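Local coordinates for protein (S)-ureidoglycine--glyoxylate transaminase (Bacillus subtilis, PDB 3ISL) that transfers the amino group of (S)-ureidoglycine to glyoxylate with the help of pyridoxal 5'-phosphate, giving oxalurate and glycine in purine catabolism, at residues 324-329 with 361-366. Residues are numbered along the deposited sequence; the frame is centred on the assembly and turned at random.
Sequences VTCVEI and IWRIGT
Strands 324-328 and 361-365 pair antiparallel, their axes 4.5 Å apart at closest approach and their directions 154° from each other. Two hydrogen-bonded pairs fix the register: Thr325 and Ile364 exchange both N-H...O=C bonds, as do Val327 and Trp362, while Val324-Gly365, Cys326-Arg363 and Glu328-Ile361 form the non-hydrogen-bonded pairs between and beyond them. Of the four bonds, Ile364 N to Thr325 O (2.8 Å) is the straightest, with an N-H...O angle of 176°. Carbonyl oxygens also receive CA-H contacts, the shortest from Ile361 CA to Val327 O at 3.2 Å.

The ladder lies in the small domain of this class-V, fold-type I aminotransferase, apart from the large mixed sheet, and residues of helix 288-308 cover the face carrying Thr325, Val327 and Ile364. On that face, Val327 CG2 meets Ile364 CD1 at 4.0 Å. With CG1 trans to the amide nitrogen, Val327 sets that methyl at the indole edge of Trp362, in the ring plane and 4.0 Å from CE3. Ile329, just past the strand, covers one indole face: its CG1 stands 3.5 Å from the centroid of the six-membered ring of Trp362, only 8° off the normal, a CH-pi contact. The indole NE1 is hydrogen-bonded to Gly335 O, a second constraint on the ring.

On the opposite face, which carries Cys326, Ile361 and Arg363, Cys326 SG touches both Ile361 CD1 and Arg363 CG, each at 4.1 Å. Beyond CG the arginine chain bends at chi3 and leads away from strand 324-328; its NH2 and NH1 are hydrogen-bonded to Ser352 O and Thr147 O, and the Arg363 side chain lies about 7 Å from the bound pyridoxal phosphate.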
loop_
_atom_site.group_PDB
_atom_site.type_symbol
_atom_site.label_atom_id
_atom_site.label_comp_id
_atom_site.label_asym_id
_atom_site.label_seq_id
_atom_site.Cartn_x
_atom_site.Cartn_y
_atom_site.Cartn_z
ATOM N N VAL A 324 -19.017 12.512 11.467
ATOM C CA VAL A 324 -18.715 13.680 10.659
ATOM C C VAL A 324 -19.825 14.629 10.968
ATOM O O VAL A 324 -20.961 14.211 11.136
ATOM C CB VAL A 324 -18.710 13.310 9.131
ATOM C CG1 VAL A 324 -18.610 14.529 8.255
ATOM C CG2 VAL A 324 -17.514 12.368 8.810
ATOM N N THR A 325 -19.492 15.913 10.987
ATOM C CA THR A 325 -20.440 16.956 11.284
ATOM C C THR A 325 -20.226 18.047 10.259
ATOM O O THR A 325 -19.108 18.556 10.130
ATOM C CB THR A 325 -20.157 17.470 12.713
ATOM O OG1 THR A 325 -20.548 16.422 13.572
ATOM C CG2 THR A 325 -21.031 18.769 13.058
ATOM N N CYS A 326 -21.257 18.327 9.476
ATOM C CA CYS A 326 -21.165 19.235 8.330
ATOM C C CYS A 326 -21.722 20.571 8.784
ATOM O O CYS A 326 -22.926 20.686 9.065
ATOM C CB CYS A 326 -21.998 18.706 7.125
ATOM S SG CYS A 326 -21.497 17.090 6.565
ATOM N N VAL A 327 -20.847 21.575 8.852
ATOM C CA VAL A 327 -21.217 22.870 9.384
ATOM C C VAL A 327 -21.387 23.808 8.212
ATOM O O VAL A 327 -20.496 23.900 7.367
ATOM C CB VAL A 327 -20.146 23.415 10.346
ATOM C CG1 VAL A 327 -20.539 24.835 10.924
ATOM C CG2 VAL A 327 -19.857 22.397 11.467
ATOM N N GLU A 328 -22.519 24.525 8.183
ATOM C CA GLU A 328 -22.831 25.451 7.098
ATOM C C GLU A 328 -21.953 26.687 7.230
ATOM O O GLU A 328 -21.889 27.301 8.311
ATOM C CB GLU A 328 -24.354 25.795 7.051
ATOM C CG GLU A 328 -25.189 24.689 6.351
ATOM C CD GLU A 328 -26.721 24.875 6.360
ATOM O OE1 GLU A 328 -27.403 24.015 5.727
ATOM O OE2 GLU A 328 -27.239 25.854 6.973
ATOM N N ILE A 329 -21.261 27.018 6.136
ATOM C CA ILE A 329 -20.500 28.254 6.014
ATOM C C ILE A 329 -21.475 29.428 5.866
ATOM O O ILE A 329 -22.239 29.520 4.917
ATOM C CB ILE A 329 -19.489 28.208 4.824
ATOM C CG1 ILE A 329 -18.501 27.026 5.015
ATOM C CG2 ILE A 329 -18.752 29.574 4.657
ATOM C CD1 ILE A 329 -17.735 26.610 3.740
ATOM N N ILE A 361 -20.047 24.004 2.971
ATOM C CA ILE A 361 -19.882 23.347 4.264
ATOM C C ILE A 361 -18.441 23.150 4.627
ATOM O O ILE A 361 -17.584 22.956 3.756
ATOM C CB ILE A 361 -20.584 21.921 4.352
ATOM C CG1 ILE A 361 -20.237 21.011 3.161
ATOM C CG2 ILE A 361 -22.067 22.037 4.572
ATOM C CD1 ILE A 361 -20.514 19.467 3.419
ATOM N N TRP A 362 -18.169 23.180 5.920
ATOM C CA TRP A 362 -16.932 22.522 6.412
ATOM C C TRP A 362 -17.354 21.208 6.946
ATOM O O TRP A 362 -18.476 21.094 7.385
ATOM C CB TRP A 362 -16.250 23.268 7.547
ATOM C CG TRP A 362 -15.841 24.677 7.247
ATOM C CD1 TRP A 362 -14.744 25.114 6.503
ATOM C CD2 TRP A 362 -16.479 25.858 7.762
ATOM N NE1 TRP A 362 -14.694 26.525 6.524
ATOM C CE2 TRP A 362 -15.743 26.994 7.283
ATOM C CE3 TRP A 362 -17.617 26.070 8.560
ATOM C CZ2 TRP A 362 -16.132 28.342 7.583
ATOM C CZ3 TRP A 362 -18.005 27.402 8.866
ATOM C CH2 TRP A 362 -17.269 28.522 8.352
ATOM N N ARG A 363 -16.450 20.219 6.935
ATOM C CA ARG A 363 -16.740 18.933 7.540
ATOM C C ARG A 363 -15.790 18.684 8.706
ATOM O O ARG A 363 -14.578 18.654 8.541
ATOM C CB ARG A 363 -16.655 17.800 6.503
ATOM C CG ARG A 363 -17.636 17.968 5.366
ATOM C CD ARG A 363 -17.440 16.902 4.320
ATOM N NE ARG A 363 -16.257 17.177 3.541
ATOM C CZ ARG A 363 -15.401 16.248 3.130
ATOM N NH1 ARG A 363 -15.594 14.971 3.392
ATOM N NH2 ARG A 363 -14.354 16.612 2.424
ATOM N N ILE A 364 -16.343 18.481 9.899
ATOM C CA ILE A 364 -15.470 18.277 11.043
ATOM C C ILE A 364 -15.636 16.786 11.392
ATOM O O ILE A 364 -16.747 16.359 11.685
ATOM C CB ILE A 364 -15.812 19.156 12.207
ATOM C CG1 ILE A 364 -15.845 20.646 11.762
ATOM C CG2 ILE A 364 -14.865 18.860 13.458
ATOM C CD1 ILE A 364 -16.174 21.667 12.867
ATOM N N GLY A 365 -14.524 16.038 11.317
ATOM C CA GLY A 365 -14.470 14.597 11.637
ATOM C C GLY A 365 -14.241 14.455 13.133
ATOM O O GLY A 365 -13.554 15.319 13.743
ATOM N N THR A 366 -14.860 13.453 13.762
ATOM C CA THR A 366 -14.585 13.113 15.183
ATOM C C THR A 366 -14.417 11.603 15.117
ATOM O O THR A 366 -15.319 10.887 15.461
ATOM C CB THR A 366 -15.786 13.472 16.154
ATOM O OG1 THR A 366 -17.022 13.086 15.538
ATOM C CG2 THR A 366 -15.854 14.960 16.445
#